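Local coordinates for protein cytochrome P450 CYP260B1 (Sorangium cellulosum, PDB 5HIW) that belongs to the cytochrome P450 superfamily and carries a haem group within its largely helical fold, at residues A[245-250]-A[317-322]; A[253-258]-A[354-359]. One frame throughout, in Å; residues are numbered along the deposited sequence.

Overall arrangement
Both contacts use helix 248-256, the J helix of the P450 fold, and take hold of it near its two ends, with their centres about 14 Å apart on the same side of the chain's centre. Contact 1 ties its N-terminal end to a loop, 317-322; contact 2 ties its C-terminal part to the end of helix 341-358, the L helix. The former is buried and works by ring stacking and apolar contact, with no hydrogen bond across it. The latter is partly buried and depends on a charged guanidinium group meeting a backbone carbonyl. Gln253 joins the two, since its side chain packs on Ile321 and His322.

Contact 1: residues A[245-250]-A[317-322]; sequences LAHPDA and ETFDIH
The His247 imidazole overlaps Phe319 from CB to the near side of the phenyl ring. The rings form an offset stack, their planes 21° apart and their centroids 4.5 Å from each other. The shift lets the Phe319 methylene, and not the phenyl centre, sit over the imidazole: CB lies 3.4 Å from the centroid of the His247 ring in a CH-pi contact, displaced toward the NE2-CE1 side, and Phe319 CB is 3.3 Å from His247 NE2. On the other side of the overlap, Phe319 CD2 comes to 3.5 Å from His247 ND1. With Phe319 CG anti to the backbone N (chi1 -175°), the phenyl ring reaches past the imidazole toward the start of helix 248-256. There Ala250 CB meets the edge of that ring, near its plane, 3.9 Å from Phe319 CE2. Ala250 CB also lies 3.9 Å from Ile321 CG2, so Phe319 and Ile321 both close on Ala250.

His247 occupies the N-cap position of helix 248-256. Its ND1 is hydrogen-bonded to Ala243 O near the end of the preceding helix, 232-245, which helps fix the ring's rotation, and Trp271 meets the imidazole edge-to-face. Asp320 turns outward between the two inward residues; Asp320 OD1 accepts from His322 N (2.9 Å) in an Asx turn. Glu317 to Phe319 end a PETF sequence that probably corresponds to the PERF motif of P450s, and Asp320 N bonds to Glu267, probably the first residue of the ExxR motif in helix 261-271. Because no hydrogen bond spans the two segments, the fit of ring faces and methyl groups joins them, while the polar ends of His247 and Asp320 find partners within their own segment or beyond the contact.

Contact 2: residues A[253-258]-A[354-359]; sequences QLRQQP and LLLERF
Arg255 holds CG beside its backbone N, anti to the carbonyl carbon (chi1 -57°), then bends at chi2 (-138°), and this carries its guanidinium across to the end of helix 341-358, where Leu356 O receives it. Arg255 NH1 gives the stronger bond, 2.7 Å from Leu356 O with an N-H...O angle of 158°. The oxygen lies in the guanidinium plane, at its edge, whereas the donor stands well above the carbonyl plane of Leu356. Arg255 NH2 adds a weak bond to Leu356 O at 3.1 Å, and is also 2.9 Å from Phe359 O. Arg255 was modelled in two conformers; the bonds hold for this one, so the link is probably not permanent.

The Leu356 side chain also lies against the NH2 end of the group: Leu356 CD2 is 4.0 Å from Arg255 NH2, with CB nearly as close. Within the helix, Leu356 O also takes a weak backbone bond from Phe359 N (3.4 Å), just where Phe359 leaves helical geometry. A guanidinium placed at such a C-terminal end should be favoured by the partial negative charge of the last-turn carbonyls. Behind the polar link, Leu254 turns toward the other helix and packs on Leu244, Leu261 and Ala264, while Phe359 points the other way, onto Val112 of helix 93-113. The contact thus joins the C-terminal ends of the J and L helices, two of the conserved helices of the cytochrome P450 fold.

Contact 1: residues A[245-250]-A[317-322]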
loop_
_atom_site.group_PDB
_atom_site.type_symbol
_atom_site.label_atom_id
_atom_site.label_comp_id
_atom_site.label_asym_id
_atom_site.label_seq_id
_atom_site.Cartn_x
_atom_site.Cartn_y
_atom_site.Cartn_z
ATOM N N LEU A 245 -5.830 18.203 0.224
ATOM C CA LEU A 245 -6.044 19.296 -0.708
ATOM C C LEU A 245 -7.520 19.473 -1.049
ATOM O O LEU A 245 -7.962 20.606 -1.299
ATOM C CB LEU A 245 -5.290 19.095 -1.977
ATOM C CG LEU A 245 -3.756 18.982 -1.903
ATOM C CD1 LEU A 245 -3.204 18.629 -3.275
ATOM C CD2 LEU A 245 -3.154 20.255 -1.397
ATOM N N ALA A 246 -8.293 18.400 -1.029
ATOM C CA ALA A 246 -9.742 18.504 -1.301
ATOM C C ALA A 246 -10.541 19.081 -0.088
ATOM O O ALA A 246 -11.759 19.280 -0.211
ATOM C CB ALA A 246 -10.329 17.156 -1.691
ATOM N N HIS A 247 -9.928 19.305 1.047
ATOM C CA HIS A 247 -10.689 19.691 2.287
ATOM C C HIS A 247 -9.987 20.819 2.877
ATOM O O HIS A 247 -9.265 20.722 3.872
ATOM C CB HIS A 247 -10.957 18.506 3.270
ATOM C CG HIS A 247 -11.779 17.422 2.652
ATOM N ND1 HIS A 247 -11.226 16.337 2.043
ATOM C CD2 HIS A 247 -13.114 17.306 2.466
ATOM C CE1 HIS A 247 -12.171 15.573 1.536
ATOM N NE2 HIS A 247 -13.334 16.147 1.772
ATOM N N PRO A 248 -10.127 21.988 2.229
ATOM C CA PRO A 248 -9.443 23.079 2.842
ATOM C C PRO A 248 -9.884 23.402 4.299
ATOM O O PRO A 248 -9.122 24.004 4.989
ATOM C CB PRO A 248 -9.773 24.267 1.877
ATOM C CG PRO A 248 -11.068 23.885 1.338
ATOM C CD PRO A 248 -10.854 22.416 1.029
ATOM N N ASP A 249 -11.086 23.038 4.763
ATOM C CA ASP A 249 -11.438 23.312 6.170
ATOM C C ASP A 249 -10.514 22.438 7.083
ATOM O O ASP A 249 -10.037 22.848 8.144
ATOM C CB ASP A 249 -12.935 23.004 6.460
ATOM C CG ASP A 249 -13.965 24.093 5.876
ATOM O OD1 ASP A 249 -13.533 25.181 5.463
ATOM O OD2 ASP A 249 -15.221 23.862 5.861
ATOM N N ALA A 250 -10.268 21.219 6.643
ATOM C CA ALA A 250 -9.423 20.290 7.375
ATOM C C ALA A 250 -8.004 20.748 7.302
ATOM O O ALA A 250 -7.286 20.662 8.266
ATOM C CB ALA A 250 -9.545 18.889 6.765
ATOM N N GLU A 317 -19.496 9.496 3.319
ATOM C CA GLU A 317 -19.025 10.333 2.238
ATOM C C GLU A 317 -18.297 11.577 2.678
ATOM O O GLU A 317 -17.645 12.238 1.860
ATOM C CB GLU A 317 -20.189 10.825 1.333
ATOM C CG GLU A 317 -21.213 9.825 0.945
ATOM C CD GLU A 317 -22.173 9.437 2.042
ATOM O OE1 GLU A 317 -22.247 10.190 3.055
ATOM O OE2 GLU A 317 -22.812 8.331 1.883
ATOM N N THR A 318 -18.476 11.956 3.935
ATOM C CA THR A 318 -17.880 13.132 4.529
ATOM C C THR A 318 -16.499 12.811 5.160
ATOM O O THR A 318 -16.407 11.871 5.945
ATOM C CB THR A 318 -18.838 13.699 5.606
ATOM O OG1 THR A 318 -20.067 14.123 4.946
ATOM C CG2 THR A 318 -18.226 14.890 6.356
ATOM N N PHE A 319 -15.487 13.585 4.763
ATOM C CA PHE A 319 -14.149 13.558 5.351
ATOM C C PHE A 319 -14.160 14.338 6.637
ATOM O O PHE A 319 -14.318 15.612 6.629
ATOM C CB PHE A 319 -13.192 14.188 4.390
ATOM C CG PHE A 319 -11.761 14.119 4.825
ATOM C CD1 PHE A 319 -11.076 12.922 4.781
ATOM C CD2 PHE A 319 -11.159 15.217 5.391
ATOM C CE1 PHE A 319 -9.784 12.846 5.216
ATOM C CE2 PHE A 319 -9.833 15.159 5.834
ATOM C CZ PHE A 319 -9.153 13.920 5.749
ATOM N N ASP A 320 -13.997 13.649 7.767
ATOM C CA ASP A 320 -13.962 14.324 9.102
ATOM C C ASP A 320 -12.728 14.011 9.858
ATOM O O ASP A 320 -12.643 12.857 10.327
ATOM C CB ASP A 320 -15.176 13.808 9.893
ATOM C CG ASP A 320 -15.380 14.505 11.217
ATOM O OD1 ASP A 320 -14.545 15.297 11.698
ATOM O OD2 ASP A 320 -16.417 14.177 11.801
ATOM N N ILE A 321 -11.817 14.962 10.065
ATOM C CA ILE A 321 -10.563 14.649 10.748
ATOM C C ILE A 321 -10.751 14.364 12.199
ATOM O O ILE A 321 -9.835 13.810 12.834
ATOM C CB ILE A 321 -9.402 15.650 10.519
ATOM C CG1 ILE A 321 -9.620 17.022 11.158
ATOM C CG2 ILE A 321 -9.106 15.779 9.017
ATOM C CD1 ILE A 321 -8.335 17.840 10.990
ATOM N N HIS A 322 -11.916 14.724 12.727
ATOM C CA HIS A 322 -12.278 14.294 14.094
ATOM C C HIS A 322 -13.008 12.977 14.241
ATOM O O HIS A 322 -13.261 12.551 15.373
ATOM C CB HIS A 322 -13.065 15.426 14.787
ATOM C CG HIS A 322 -12.321 16.725 14.757
ATOM N ND1 HIS A 322 -11.190 16.948 15.508
ATOM C CD2 HIS A 322 -12.504 17.840 14.018
ATOM C CE1 HIS A 322 -10.716 18.143 15.247
ATOM N NE2 HIS A 322 -11.524 18.724 14.371
#

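Contact 2: residues A[253-258]-A[354-359]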
loop_
_atom_site.group_PDB
_atom_site.type_symbol
_atom_site.label_atom_id
_atom_site.label_comp_id
_atom_site.label_asym_id
_atom_site.label_seq_id
_atom_site.Cartn_x
_atom_site.Cartn_y
_atom_site.Cartn_z
ATOM N N GLN A 253 -7.631 23.464 9.967
ATOM C CA GLN A 253 -7.536 22.857 11.274
ATOM C C GLN A 253 -6.134 22.271 11.521
ATOM O O GLN A 253 -5.552 22.502 12.630
ATOM C CB GLN A 253 -8.630 21.805 11.464
ATOM C CG GLN A 253 -10.049 22.366 11.531
ATOM C CD GLN A 253 -11.114 21.295 11.402
ATOM O OE1 GLN A 253 -11.176 20.576 10.408
ATOM N NE2 GLN A 253 -11.948 21.166 12.416
ATOM N N LEU A 254 -5.571 21.530 10.540
ATOM C CA LEU A 254 -4.233 20.909 10.723
ATOM C C LEU A 254 -3.145 21.925 10.959
ATOM O O LEU A 254 -2.164 21.640 11.616
ATOM C CB LEU A 254 -3.795 19.961 9.576
ATOM C CG LEU A 254 -4.488 18.590 9.542
ATOM C CD1 LEU A 254 -4.350 17.930 8.193
ATOM C CD2 LEU A 254 -4.040 17.616 10.643
ATOM N N ARG A 255 -3.251 23.091 10.338
ATOM C CA ARG A 255 -2.236 24.132 10.493
ATOM C C ARG A 255 -2.259 24.631 11.925
ATOM O O ARG A 255 -1.226 24.782 12.560
ATOM C CB ARG A 255 -2.507 25.305 9.540
ATOM C CG ARG A 255 -2.588 24.905 8.072
ATOM C CD ARG A 255 -1.881 25.877 7.121
ATOM N NE ARG A 255 -1.510 25.208 5.867
ATOM C CZ ARG A 255 -0.296 24.742 5.583
ATOM N NH1 ARG A 255 0.702 24.881 6.445
ATOM N NH2 ARG A 255 -0.083 24.152 4.411
ATOM N N GLN A 256 -3.474 24.882 12.407
ATOM C CA GLN A 256 -3.709 25.298 13.787
ATOM C C GLN A 256 -3.207 24.236 14.776
ATOM O O GLN A 256 -2.612 24.595 15.790
ATOM C CB GLN A 256 -5.211 25.584 14.039
ATOM C CG GLN A 256 -5.743 26.844 13.348
ATOM C CD GLN A 256 -4.738 28.008 13.333
ATOM O OE1 GLN A 256 -4.032 28.235 12.331
ATOM N NE2 GLN A 256 -4.652 28.737 14.454
ATOM N N GLN A 257 -3.394 22.951 14.444
ATOM C CA GLN A 257 -3.097 21.840 15.370
ATOM C C GLN A 257 -2.421 20.669 14.655
ATOM O O GLN A 257 -3.066 19.643 14.289
ATOM C CB GLN A 257 -4.383 21.386 16.001
ATOM C CG GLN A 257 -4.226 20.551 17.236
ATOM C CD GLN A 257 -5.552 20.438 17.938
ATOM O OE1 GLN A 257 -6.479 21.190 17.640
ATOM N NE2 GLN A 257 -5.655 19.509 18.861
ATOM N N PRO A 258 -1.120 20.809 14.403
ATOM C CA PRO A 258 -0.315 19.793 13.723
ATOM C C PRO A 258 -0.352 18.353 14.271
ATOM O O PRO A 258 -0.108 17.402 13.517
ATOM C CB PRO A 258 1.089 20.350 13.829
ATOM C CG PRO A 258 0.878 21.833 13.733
ATOM C CD PRO A 258 -0.411 22.109 14.453
ATOM N N LEU A 354 6.149 17.819 6.778
ATOM C CA LEU A 354 7.186 18.670 6.228
ATOM C C LEU A 354 6.728 19.468 5.057
ATOM O O LEU A 354 7.132 20.648 4.907
ATOM C CB LEU A 354 8.410 17.852 5.910
ATOM C CG LEU A 354 9.156 17.402 7.153
ATOM C CD1 LEU A 354 10.261 16.449 6.785
ATOM C CD2 LEU A 354 9.691 18.550 7.969
ATOM N N LEU A 355 5.906 18.862 4.216
ATOM C CA LEU A 355 5.344 19.538 3.019
ATOM C C LEU A 355 4.426 20.654 3.468
ATOM O O LEU A 355 4.496 21.805 2.963
ATOM C CB LEU A 355 4.563 18.529 2.190
ATOM C CG LEU A 355 3.926 19.028 0.900
ATOM C CD1 LEU A 355 4.994 19.392 -0.122
ATOM C CD2 LEU A 355 2.970 17.991 0.317
ATOM N N LEU A 356 3.572 20.340 4.442
ATOM C CA LEU A 356 2.535 21.307 4.946
ATOM C C LEU A 356 3.216 22.481 5.599
ATOM O O LEU A 356 2.855 23.632 5.329
ATOM C CB LEU A 356 1.512 20.670 5.938
ATOM C CG LEU A 356 0.543 19.661 5.347
ATOM C CD1 LEU A 356 -0.335 19.154 6.482
ATOM C CD2 LEU A 356 -0.322 20.179 4.204
ATOM N N GLU A 357 4.252 22.223 6.385
ATOM C CA GLU A 357 4.828 23.323 7.131
ATOM C C GLU A 357 5.630 24.228 6.193
ATOM O O GLU A 357 5.796 25.402 6.469
ATOM C CB GLU A 357 5.681 22.850 8.295
ATOM C CG GLU A 357 7.153 22.784 7.992
ATOM C CD GLU A 357 8.011 22.727 9.236
ATOM O OE1 GLU A 357 8.832 21.779 9.338
ATOM O OE2 GLU A 357 7.845 23.634 10.090
ATOM N N ARG A 358 6.151 23.663 5.114
ATOM C CA ARG A 358 6.950 24.421 4.158
ATOM C C ARG A 358 6.102 25.247 3.181
ATOM O O ARG A 358 6.561 26.260 2.689
ATOM C CB ARG A 358 7.845 23.493 3.382
ATOM C CG ARG A 358 8.887 24.227 2.529
ATOM C CD ARG A 358 9.937 24.862 3.437
ATOM N NE ARG A 358 10.879 25.711 2.714
ATOM C CZ ARG A 358 10.585 26.903 2.169
ATOM N NH1 ARG A 358 9.360 27.434 2.242
ATOM N NH2 ARG A 358 11.541 27.576 1.523
ATOM N N PHE A 359 4.891 24.806 2.886
ATOM C CA PHE A 359 4.047 25.469 1.915
ATOM C C PHE A 359 2.747 25.859 2.583
ATOM O O PHE A 359 1.704 25.237 2.384
ATOM C CB PHE A 359 3.848 24.566 0.703
ATOM C CG PHE A 359 5.126 24.316 -0.042
ATOM C CD1 PHE A 359 5.703 25.337 -0.786
ATOM C CD2 PHE A 359 5.763 23.086 0.005
ATOM C CE1 PHE A 359 6.879 25.137 -1.455
ATOM C CE2 PHE A 359 6.958 22.902 -0.636
ATOM C CZ PHE A 359 7.517 23.930 -1.380
#